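Local coordinates for protein probable manganase-dependent inorganic pyrophosphatase (PDB 3L2B) that probably hydrolyses inorganic pyrophosphate using manganese, and carries a regulatory region of CBS and DRTGG domains that binds the inhibitor AMP and the activator diadenosine tetraphosphate, at residues A[24-29]-A[183-188]; A[104-109]-A[123-128]; A[143-148]-A[166-171]. One frame throughout, in Å; residues are numbered along the deposited sequence.

Contact 1 (A[24-29]-A[183-188])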
ATOM      1  N   VAL A  24      -7.290  14.882  -6.246  1.00 45.03           N
ATOM      2  CA  VAL A  24      -8.107  13.819  -5.662  1.00 44.63           C
ATOM      3  C   VAL A  24      -7.197  12.780  -4.980  1.00 43.20           C
ATOM      4  O   VAL A  24      -6.137  12.447  -5.495  1.00 42.60           O
ATOM      5  CB  VAL A  24      -8.951  13.126  -6.755  1.00 45.06           C
ATOM      6  CG1 VAL A  24      -9.390  11.782  -6.294  1.00 45.06           C
ATOM      7  CG2 VAL A  24     -10.171  14.008  -7.155  1.00 47.05           C
ATOM      8  N   SER A  25      -7.592  12.315  -3.807  1.00 42.75           N
ATOM      9  CA  SER A  25      -6.762  11.356  -3.014  1.00 42.66           C
ATOM     10  C   SER A  25      -6.709   9.973  -3.646  1.00 42.60           C
ATOM     11  O   SER A  25      -7.640   9.561  -4.341  1.00 43.21           O
ATOM     12  CB  SER A  25      -7.310  11.175  -1.604  1.00 42.25           C
ATOM     13  OG  SER A  25      -8.519  10.462  -1.666  1.00 41.29           O
ATOM     14  N   LEU A  26      -5.641   9.247  -3.347  1.00 42.92           N
ATOM     15  CA  LEU A  26      -5.509   7.831  -3.784  1.00 43.40           C
ATOM     16  C   LEU A  26      -6.658   6.983  -3.316  1.00 44.53           C
ATOM     17  O   LEU A  26      -7.106   6.070  -4.020  1.00 45.25           O
ATOM     18  CB  LEU A  26      -4.240   7.207  -3.268  1.00 42.86           C
ATOM     19  CG  LEU A  26      -2.951   7.762  -3.843  1.00 43.27           C
ATOM     20  CD1 LEU A  26      -1.752   6.897  -3.358  1.00 41.02           C
ATOM     21  CD2 LEU A  26      -3.017   7.859  -5.349  1.00 42.14           C
ATOM     22  N   LYS A  27      -7.150   7.306  -2.131  1.00 45.37           N
ATOM     23  CA  LYS A  27      -8.274   6.566  -1.557  1.00 47.44           C
ATOM     24  C   LYS A  27      -9.524   6.713  -2.420  1.00 48.14           C
ATOM     25  O   LYS A  27     -10.220   5.740  -2.729  1.00 48.47           O
ATOM     26  CB  LYS A  27      -8.600   7.093  -0.164  1.00 47.98           C
ATOM     27  CG  LYS A  27      -9.574   6.222   0.613  1.00 51.66           C
ATOM     28  CD  LYS A  27     -10.576   7.070   1.390  1.00 55.66           C
ATOM     29  CE  LYS A  27     -11.381   6.236   2.388  1.00 59.26           C
ATOM     30  NZ  LYS A  27     -12.544   7.000   2.968  1.00 62.91           N
ATOM     31  N   MET A  28      -9.843   7.968  -2.723  1.00 48.13           N
ATOM     32  CA  MET A  28     -11.032   8.299  -3.531  1.00 48.80           C
ATOM     33  C   MET A  28     -10.888   7.779  -4.930  1.00 47.39           C
ATOM     34  O   MET A  28     -11.862   7.393  -5.551  1.00 46.85           O
ATOM     35  CB  MET A  28     -11.274   9.819  -3.602  1.00 50.16           C
ATOM     36  CG  MET A  28     -11.858  10.457  -2.324  1.00 53.84           C
ATOM     37  SD  MET A  28     -12.236  12.250  -2.514  1.00 62.32           S
ATOM     38  CE  MET A  28     -10.599  13.033  -2.405  1.00 52.08           C
ATOM     39  N   ALA A  29      -9.657   7.800  -5.434  1.00 46.10           N
ATOM     40  CA  ALA A  29      -9.398   7.376  -6.802  1.00 45.67           C
ATOM     41  C   ALA A  29      -9.725   5.887  -6.877  1.00 46.37           C
ATOM     42  O   ALA A  29     -10.443   5.431  -7.768  1.00 46.53           O
ATOM     43  CB  ALA A  29      -7.931   7.659  -7.228  1.00 44.55           C
ATOM     44  N   GLN A 183      -2.603   7.004   1.760  1.00 40.73           N
ATOM     45  CA  GLN A 183      -3.733   6.920   0.852  1.00 40.87           C
ATOM     46  C   GLN A 183      -4.334   8.309   0.605  1.00 40.77           C
ATOM     47  O   GLN A 183      -5.253   8.481  -0.165  1.00 40.83           O
ATOM     48  CB  GLN A 183      -4.802   5.994   1.435  1.00 42.10           C
ATOM     49  CG  GLN A 183      -4.256   4.582   1.781  1.00 42.53           C
ATOM     50  CD  GLN A 183      -5.367   3.636   2.152  1.00 45.62           C
ATOM     51  OE1 GLN A 183      -6.532   3.977   2.010  1.00 47.93           O
ATOM     52  NE2 GLN A 183      -5.015   2.445   2.642  1.00 45.90           N
ATOM     53  N   SER A 184      -3.794   9.299   1.276  1.00 40.59           N
ATOM     54  CA  SER A 184      -4.316  10.635   1.184  1.00 41.10           C
ATOM     55  C   SER A 184      -3.590  11.406   0.082  1.00 40.58           C
ATOM     56  O   SER A 184      -4.036  12.475  -0.323  1.00 40.55           O
ATOM     57  CB  SER A 184      -4.179  11.334   2.550  1.00 41.21           C
ATOM     58  OG  SER A 184      -2.854  11.706   2.711  1.00 44.33           O
ATOM     59  N   LEU A 185      -2.494  10.833  -0.426  1.00 39.84           N
ATOM     60  CA  LEU A 185      -1.709  11.451  -1.505  1.00 39.74           C
ATOM     61  C   LEU A 185      -2.554  11.830  -2.738  1.00 40.26           C
ATOM     62  O   LEU A 185      -3.379  11.040  -3.212  1.00 40.11           O
ATOM     63  CB  LEU A 185      -0.584  10.525  -1.993  1.00 39.66           C
ATOM     64  CG  LEU A 185       0.543  10.214  -1.004  1.00 40.44           C
ATOM     65  CD1 LEU A 185       1.556   9.227  -1.594  1.00 42.19           C
ATOM     66  CD2 LEU A 185       1.216  11.457  -0.592  1.00 41.87           C
ATOM     67  N   PRO A 186      -2.302  13.012  -3.316  1.00 39.97           N
ATOM     68  CA  PRO A 186      -3.038  13.326  -4.555  1.00 40.53           C
ATOM     69  C   PRO A 186      -2.576  12.516  -5.737  1.00 40.23           C
ATOM     70  O   PRO A 186      -1.396  12.237  -5.870  1.00 38.86           O
ATOM     71  CB  PRO A 186      -2.716  14.814  -4.796  1.00 41.72           C
ATOM     72  CG  PRO A 186      -1.353  15.027  -4.162  1.00 40.59           C
ATOM     73  CD  PRO A 186      -1.279  14.011  -2.997  1.00 40.19           C
ATOM     74  N   VAL A 187      -3.515  12.149  -6.603  1.00 41.00           N
ATOM     75  CA  VAL A 187      -3.192  11.255  -7.699  1.00 41.57           C
ATOM     76  C   VAL A 187      -2.053  11.813  -8.554  1.00 43.22           C
ATOM     77  O   VAL A 187      -1.249  11.028  -9.088  1.00 43.57           O
ATOM     78  CB  VAL A 187      -4.431  10.866  -8.567  1.00 42.27           C
ATOM     79  CG1 VAL A 187      -5.402   9.953  -7.761  1.00 39.98           C
ATOM     80  CG2 VAL A 187      -5.128  12.079  -9.066  1.00 42.36           C
ATOM     81  N   ASP A 188      -1.932  13.144  -8.657  1.00 44.30           N
ATOM     82  CA  ASP A 188      -0.917  13.733  -9.555  1.00 45.35           C
ATOM     83  C   ASP A 188       0.492  13.567  -9.038  1.00 45.76           C
ATOM     84  O   ASP A 188       1.450  13.734  -9.787  1.00 46.18           O
ATOM     85  CB  ASP A 188      -1.200  15.203  -9.932  1.00 46.70           C
ATOM     86  CG  ASP A 188      -0.934  16.179  -8.795  1.00 47.16           C
ATOM     87  OD1 ASP A 188      -0.833  17.373  -9.074  1.00 48.89           O
ATOM     88  OD2 ASP A 188      -0.885  15.769  -7.622  1.00 49.84           O
TER

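Contact 2 (A[104-109]-A[123-128])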
ATOM      1  N   VAL A 104       6.357  12.518   8.862  1.00 40.57           N
ATOM      2  CA  VAL A 104       5.370  11.868   9.733  1.00 39.43           C
ATOM      3  C   VAL A 104       6.093  11.032  10.773  1.00 40.28           C
ATOM      4  O   VAL A 104       7.005  10.319  10.469  1.00 40.82           O
ATOM      5  CB  VAL A 104       4.385  10.953   8.992  1.00 39.17           C
ATOM      6  CG1 VAL A 104       3.268  10.493   9.960  1.00 36.03           C
ATOM      7  CG2 VAL A 104       3.790  11.660   7.789  1.00 37.09           C
ATOM      8  N   VAL A 105       5.668  11.164  12.008  1.00 40.72           N
ATOM      9  CA  VAL A 105       6.311  10.531  13.118  1.00 41.96           C
ATOM     10  C   VAL A 105       5.263  10.197  14.149  1.00 42.97           C
ATOM     11  O   VAL A 105       4.389  11.024  14.478  1.00 43.97           O
ATOM     12  CB  VAL A 105       7.359  11.450  13.781  1.00 42.46           C
ATOM     13  CG1 VAL A 105       7.856  10.833  15.097  1.00 44.41           C
ATOM     14  CG2 VAL A 105       8.552  11.668  12.870  1.00 42.78           C
ATOM     15  N   VAL A 106       5.332   8.984  14.651  1.00 43.82           N
ATOM     16  CA  VAL A 106       4.479   8.596  15.770  1.00 45.17           C
ATOM     17  C   VAL A 106       5.140   9.110  17.036  1.00 47.36           C
ATOM     18  O   VAL A 106       6.310   8.812  17.317  1.00 47.98           O
ATOM     19  CB  VAL A 106       4.290   7.073  15.845  1.00 45.39           C
ATOM     20  CG1 VAL A 106       3.518   6.675  17.117  1.00 44.89           C
ATOM     21  CG2 VAL A 106       3.586   6.578  14.578  1.00 43.35           C
ATOM     22  N   ALA A 107       4.391   9.907  17.779  1.00 49.68           N
ATOM     23  CA  ALA A 107       4.865  10.443  19.048  1.00 52.52           C
ATOM     24  C   ALA A 107       4.550   9.447  20.162  1.00 55.41           C
ATOM     25  O   ALA A 107       3.539   9.589  20.846  1.00 57.44           O
ATOM     26  CB  ALA A 107       4.219  11.765  19.343  1.00 51.87           C
ATOM     27  N   ALA A 108       5.416   8.448  20.309  1.00 57.81           N
ATOM     28  CA  ALA A 108       5.263   7.360  21.302  1.00 60.26           C
ATOM     29  C   ALA A 108       6.010   7.653  22.606  1.00 61.78           C
ATOM     30  O   ALA A 108       5.677   7.140  23.670  1.00 62.72           O
ATOM     31  CB  ALA A 108       5.758   6.009  20.712  1.00 60.58           C
ATOM     32  N   MET A 109       7.007   8.509  22.501  1.00 62.94           N
ATOM     33  CA  MET A 109       7.959   8.727  23.582  1.00 64.35           C
ATOM     34  C   MET A 109       7.314   9.494  24.763  1.00 64.23           C
ATOM     35  O   MET A 109       6.105   9.731  24.783  1.00 64.80           O
ATOM     36  CB  MET A 109       9.197   9.463  23.039  1.00 64.90           C
ATOM     37  CG  MET A 109       9.654   8.987  21.628  1.00 67.23           C
ATOM     38  SD  MET A 109       8.940  10.006  20.279  1.00 72.90           S
ATOM     39  CE  MET A 109       9.491   9.219  18.760  1.00 71.04           C
ATOM     40  N   ILE A 123       4.852  16.179  10.908  1.00 41.90           N
ATOM     41  CA  ILE A 123       3.509  15.674  11.150  1.00 41.98           C
ATOM     42  C   ILE A 123       3.586  14.619  12.232  1.00 42.35           C
ATOM     43  O   ILE A 123       4.214  13.551  12.064  1.00 44.04           O
ATOM     44  CB  ILE A 123       2.912  15.074   9.873  1.00 41.28           C
ATOM     45  CG1 ILE A 123       2.888  16.144   8.764  1.00 41.91           C
ATOM     46  CG2 ILE A 123       1.515  14.580  10.107  1.00 40.72           C
ATOM     47  CD1 ILE A 123       4.146  16.276   8.003  1.00 38.40           C
ATOM     48  N   ALA A 124       2.936  14.912  13.344  1.00 42.43           N
ATOM     49  CA  ALA A 124       2.994  14.060  14.534  1.00 42.17           C
ATOM     50  C   ALA A 124       1.703  13.336  14.800  1.00 42.23           C
ATOM     51  O   ALA A 124       0.658  13.927  14.907  1.00 43.20           O
ATOM     52  CB  ALA A 124       3.386  14.876  15.758  1.00 41.91           C
ATOM     53  N   ILE A 125       1.804  12.025  14.919  1.00 43.32           N
ATOM     54  CA  ILE A 125       0.680  11.207  15.312  1.00 43.65           C
ATOM     55  C   ILE A 125       0.802  10.947  16.789  1.00 45.09           C
ATOM     56  O   ILE A 125       1.794  10.416  17.245  1.00 44.87           O
ATOM     57  CB  ILE A 125       0.658   9.888  14.552  1.00 43.85           C
ATOM     58  CG1 ILE A 125       0.442  10.153  13.061  1.00 41.38           C
ATOM     59  CG2 ILE A 125      -0.404   9.005  15.130  1.00 43.56           C
ATOM     60  CD1 ILE A 125       0.799   8.974  12.195  1.00 42.06           C
ATOM     61  N   ALA A 126      -0.224  11.363  17.529  1.00 46.87           N
ATOM     62  CA  ALA A 126      -0.198  11.403  18.990  1.00 48.18           C
ATOM     63  C   ALA A 126      -1.471  10.877  19.591  1.00 49.98           C
ATOM     64  O   ALA A 126      -2.532  10.914  18.972  1.00 49.87           O
ATOM     65  CB  ALA A 126       0.006  12.846  19.472  1.00 48.49           C
ATOM     66  N   GLY A 127      -1.357  10.424  20.831  1.00 52.22           N
ATOM     67  CA  GLY A 127      -2.512   9.973  21.601  1.00 55.12           C
ATOM     68  C   GLY A 127      -3.217  11.065  22.381  1.00 57.45           C
ATOM     69  O   GLY A 127      -3.079  12.254  22.106  1.00 56.95           O
ATOM     70  N   ASP A 128      -3.938  10.601  23.395  1.00 60.90           N
ATOM     71  CA  ASP A 128      -4.871  11.386  24.219  1.00 63.54           C
ATOM     72  C   ASP A 128      -4.139  12.305  25.197  1.00 64.40           C
ATOM     73  O   ASP A 128      -4.721  13.263  25.743  1.00 65.99           O
ATOM     74  CB  ASP A 128      -5.763  10.420  25.025  1.00 65.51           C
ATOM     75  CG  ASP A 128      -7.097  11.025  25.428  1.00 69.07           C
ATOM     76  OD1 ASP A 128      -7.216  12.272  25.515  1.00 72.36           O
ATOM     77  OD2 ASP A 128      -8.038  10.235  25.670  1.00 72.66           O
TER

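Contact 3 (A[143-148]-A[166-171])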
ATOM      1  N   LEU A 143       1.531  19.822  11.718  1.00 42.11           N
ATOM      2  CA  LEU A 143       0.253  19.095  11.848  1.00 40.88           C
ATOM      3  C   LEU A 143       0.270  18.124  12.990  1.00 40.53           C
ATOM      4  O   LEU A 143       1.110  17.217  13.046  1.00 39.95           O
ATOM      5  CB  LEU A 143      -0.123  18.373  10.562  1.00 39.29           C
ATOM      6  CG  LEU A 143      -1.425  17.562  10.551  1.00 39.68           C
ATOM      7  CD1 LEU A 143      -2.622  18.448  10.926  1.00 39.97           C
ATOM      8  CD2 LEU A 143      -1.637  16.891   9.189  1.00 35.49           C
ATOM      9  N   LEU A 144      -0.688  18.332  13.887  1.00 40.74           N
ATOM     10  CA  LEU A 144      -0.960  17.423  14.990  1.00 40.73           C
ATOM     11  C   LEU A 144      -2.174  16.557  14.678  1.00 40.94           C
ATOM     12  O   LEU A 144      -3.268  17.056  14.482  1.00 41.05           O
ATOM     13  CB  LEU A 144      -1.169  18.207  16.277  1.00 41.72           C
ATOM     14  CG  LEU A 144      -1.402  17.403  17.565  1.00 42.75           C
ATOM     15  CD1 LEU A 144      -0.300  16.402  17.789  1.00 42.20           C
ATOM     16  CD2 LEU A 144      -1.516  18.362  18.747  1.00 42.26           C
ATOM     17  N   ILE A 145      -1.936  15.246  14.585  1.00 40.96           N
ATOM     18  CA  ILE A 145      -2.998  14.265  14.408  1.00 41.29           C
ATOM     19  C   ILE A 145      -3.209  13.507  15.721  1.00 42.20           C
ATOM     20  O   ILE A 145      -2.363  12.732  16.145  1.00 41.68           O
ATOM     21  CB  ILE A 145      -2.688  13.282  13.268  1.00 40.33           C
ATOM     22  CG1 ILE A 145      -2.183  14.020  12.031  1.00 39.37           C
ATOM     23  CG2 ILE A 145      -3.913  12.504  12.865  1.00 40.66           C
ATOM     24  CD1 ILE A 145      -2.011  13.128  10.795  1.00 34.54           C
ATOM     25  N   VAL A 146      -4.350  13.747  16.356  1.00 44.04           N
ATOM     26  CA  VAL A 146      -4.711  13.052  17.592  1.00 45.50           C
ATOM     27  C   VAL A 146      -5.514  11.812  17.250  1.00 46.75           C
ATOM     28  O   VAL A 146      -6.488  11.880  16.483  1.00 47.86           O
ATOM     29  CB  VAL A 146      -5.470  13.948  18.581  1.00 46.82           C
ATOM     30  CG1 VAL A 146      -5.798  13.169  19.881  1.00 47.55           C
ATOM     31  CG2 VAL A 146      -4.656  15.224  18.895  1.00 46.55           C
ATOM     32  N   THR A 147      -5.063  10.676  17.792  1.00 47.45           N
ATOM     33  CA  THR A 147      -5.668   9.361  17.520  1.00 49.52           C
ATOM     34  C   THR A 147      -6.791   9.063  18.505  1.00 51.52           C
ATOM     35  O   THR A 147      -7.025   9.805  19.452  1.00 52.39           O
ATOM     36  CB  THR A 147      -4.631   8.172  17.641  1.00 49.06           C
ATOM     37  OG1 THR A 147      -4.124   8.088  18.973  1.00 51.24           O
ATOM     38  CG2 THR A 147      -3.457   8.338  16.728  1.00 47.65           C
ATOM     39  N   GLY A 148      -7.463   7.953  18.265  1.00 53.15           N
ATOM     40  CA  GLY A 148      -8.423   7.390  19.210  1.00 55.38           C
ATOM     41  C   GLY A 148      -9.782   8.053  19.249  1.00 57.47           C
ATOM     42  O   GLY A 148     -10.650   7.639  20.023  1.00 59.15           O
ATOM     43  N   THR A 166      -1.943  23.523  12.891  1.00 45.54           N
ATOM     44  CA  THR A 166      -3.111  22.746  12.470  1.00 44.70           C
ATOM     45  C   THR A 166      -3.239  21.479  13.309  1.00 44.45           C
ATOM     46  O   THR A 166      -2.259  20.756  13.545  1.00 43.29           O
ATOM     47  CB  THR A 166      -3.024  22.352  11.017  1.00 44.24           C
ATOM     48  OG1 THR A 166      -2.849  23.528  10.230  1.00 43.71           O
ATOM     49  CG2 THR A 166      -4.305  21.602  10.565  1.00 43.40           C
ATOM     50  N   VAL A 167      -4.453  21.249  13.791  1.00 45.13           N
ATOM     51  CA  VAL A 167      -4.746  20.112  14.639  1.00 44.53           C
ATOM     52  C   VAL A 167      -5.981  19.386  14.142  1.00 45.17           C
ATOM     53  O   VAL A 167      -6.984  20.002  13.854  1.00 46.50           O
ATOM     54  CB  VAL A 167      -5.034  20.551  16.054  1.00 45.67           C
ATOM     55  CG1 VAL A 167      -5.208  19.335  16.942  1.00 44.71           C
ATOM     56  CG2 VAL A 167      -3.939  21.469  16.551  1.00 44.33           C
ATOM     57  N   ILE A 168      -5.892  18.069  14.049  1.00 44.12           N
ATOM     58  CA  ILE A 168      -7.024  17.263  13.683  1.00 44.26           C
ATOM     59  C   ILE A 168      -7.111  16.018  14.545  1.00 44.34           C
ATOM     60  O   ILE A 168      -6.180  15.663  15.266  1.00 43.57           O
ATOM     61  CB  ILE A 168      -6.970  16.860  12.208  1.00 44.32           C
ATOM     62  CG1 ILE A 168      -5.838  15.840  11.966  1.00 42.26           C
ATOM     63  CG2 ILE A 168      -6.795  18.106  11.328  1.00 44.08           C
ATOM     64  CD1 ILE A 168      -5.708  15.386  10.500  1.00 41.17           C
ATOM     65  N   THR A 169      -8.262  15.371  14.453  1.00 45.12           N
ATOM     66  CA  THR A 169      -8.554  14.188  15.243  1.00 45.33           C
ATOM     67  C   THR A 169      -9.156  13.096  14.388  1.00 44.80           C
ATOM     68  O   THR A 169     -10.131  13.311  13.673  1.00 46.01           O
ATOM     69  CB  THR A 169      -9.553  14.502  16.375  1.00 47.05           C
ATOM     70  OG1 THR A 169      -8.934  15.387  17.316  1.00 49.34           O
ATOM     71  CG2 THR A 169      -9.959  13.203  17.099  1.00 47.44           C
ATOM     72  N   THR A 170      -8.564  11.914  14.476  1.00 43.56           N
ATOM     73  CA  THR A 170      -9.084  10.758  13.757  1.00 43.43           C
ATOM     74  C   THR A 170      -9.596   9.700  14.724  1.00 44.41           C
ATOM     75  O   THR A 170      -9.128   9.620  15.845  1.00 44.72           O
ATOM     76  CB  THR A 170      -7.992  10.106  12.884  1.00 42.17           C
ATOM     77  OG1 THR A 170      -8.515   8.897  12.307  1.00 42.21           O
ATOM     78  CG2 THR A 170      -6.764   9.761  13.717  1.00 40.17           C
ATOM     79  N   PRO A 171     -10.521   8.837  14.283  1.00 45.98           N
ATOM     80  CA  PRO A 171     -10.927   7.774  15.225  1.00 47.18           C
ATOM     81  C   PRO A 171      -9.893   6.641  15.339  1.00 46.53           C
ATOM     82  O   PRO A 171      -9.908   5.841  16.261  1.00 47.76           O
ATOM     83  CB  PRO A 171     -12.240   7.262  14.624  1.00 48.32           C
ATOM     84  CG  PRO A 171     -12.249   7.709  13.226  1.00 47.68           C
ATOM     85  CD  PRO A 171     -11.454   8.961  13.149  1.00 46.27           C
TER

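Contact 1 (A[24-29]-A[183-188])
The carbonyl oxygen of Val24 is approached by two neighbours from 183-188: Val187 N donates a hydrogen bond to Val24 O at 2.9 Å, almost straight out from the carbonyl, and Pro186 CA adds a CA-H...O contact at 3.4 Å. This is the capped N terminus of helix 26-35 in the first CBS domain, bound to segment 183-188, which leads into helix 187-190. All four N-H groups at the helix start find acceptors. Leu26 N reaches Leu185 O (2.9 Å), and Lys27 N reaches Gln183 O (3.0 Å) in its carbonyl plane. Met28 N is taken by the N-cap side chain, Ser25 OG, at 3.0 Å; a chi1 of 70° folds that short hydroxyl back over the first turn. Ala29 N bonds to Ser25 O. Pro186 meets 24-29 through its backbone, its CB pointing away from that segment. Leu26 lies alongside Leu185, its branched end over that residue's carbonyl, and passes Val187 in the opposite sense. Beyond it, the small Ala29 lets Val187 come close: Val187 CG1, anti to its own carbonyl carbon, presses on Ala29 CB at a tight 3.5 Å.

Contact 2 (A[104-109]-A[123-128])
An inverse gamma turn centred on Ala107 follows the strand pairing, yet Ala107 N still donates to Ile125 O, and at 2.7 Å this is the shortest hydrogen bond between the two segments. The turn itself is closed by a weak bond from Ala108 N to Val106 O. Ala107 suits the bend: Ala107 CB points toward the neighbouring strand, lies 3.5 Å from Ile125 O, and is small enough for Leu136 of helix 130-138 to pack against it.

Before the turn the strands run parallel, 4.7 Å apart at 23°, at the edge of the DRTGG-domain sheet, where 104-106 is the outermost strand within the chain. Val105 bonds the neighbouring strand with both its backbone groups: its N donates to Ile123 O (2.8 Å) and its O accepts from Ile125 N (2.8 Å), the latter nearly linear at 171°. Val104, Val106, Ile123 and Ile125 fill one face. With CG1 of Ile125 anti to its carbonyl carbon (chi1 -65°), the chain is laid back toward the start of the strand; its CD1 comes obliquely onto Val104 CG1 at 3.7 Å and only loosely approaches Val106 CG2. Val104 turns its other methyl, CG2, to Ile123 CB (4.1 Å). Helix 174-180 covers Ile125 and Val106, while Phe175 of the second subunit packs on Val104 and Val106. On the reverse face Val105 packs on Ile118, and the small Ala124 lets Leu136 come close.

Beta-branched residues suit the extended backbone, and since no polar side chain joins the two segments, their cohesion rests on main-chain hydrogen bonds and hydrocarbon packing that excludes water.

Contact 3 (A[143-148]-A[166-171])
Leu143 drops one methyl into the notch between two side chains of the next strand: Leu143 CD1 lies 3.6 Å from Thr166 CG2 and 4.2 Å from Ile168 CG2. CG stands anti to the backbone N (chi1 179°), and the second bend at CG swings CD1 across the gap between the strands. Further along the same face, Ile145 CG2 is the bump set between Ile168 CG1 and Thr170 CG2, each at 4.0 Å. Ile145 and Ile168 lie side by side and point the same way, whereas Thr170 meets Ile145 at a slant. Ile168 takes the less common chi1 of 70°, with CG1 between N and the carbonyl carbon, which leans that branch over the neighbouring strand and onto Ile145.

Strands 143-146 and 166-169 are the parallel arms of a beta-alpha-beta unit within the DRTGG domain, connected through helix 154-163. Four backbone bonds join them, among them Ile168 N to Leu144 O (2.8 Å) and Val146 N to Ile168 O (2.9 Å, 179° at the hydrogen). Helix 79-85 lies over the face of Leu143 and Ile168, where Ile82 rests on both.

On the opposite face Leu144 CD2 is 4.2 Å from Val167 CG1; Leu144 also packs on Leu136 and Ile137 of helix 130-138, and Val146 shows its CB to Thr169 OG1. Threonine serves well along segment 166-171: its methyl packs like that of valine while its hydroxyl bonds elsewhere, Thr166 OG1 to Asn94 N, Thr169 OG1 to Gln91 OE1, and Thr170 OG1 to Leu86 O and His172 N. Where the strands end, Thr170 N still donates to Val146 O, and the Thr170 methyl CG2 lies 3.5 Å from that same oxygen.

In the fold
From the N terminus, the chain passes 24-29 in the first CBS domain and meets it again with 183-188 much later, so contact 1 closes a loop of 153 intervening residues. Contacts 2 and 3 fall one after the other within that loop, without crossing. Contact 2 closes a short connection without helix or strand, between 104-109 and 123-128; contact 3 closes the longer one, through helix 154-163. They share a sheet, since strands 123-126 and 143-146 are neighbours, with probable hydrogen bonds joining Ala126 N to Ile145 O and Thr147 N to Ala126 O. Contact 1 touches neither, its centre lying about 23 Å and 19 Å from theirs, and ties the start of helix 26-35 to the segment entering helix 187-190.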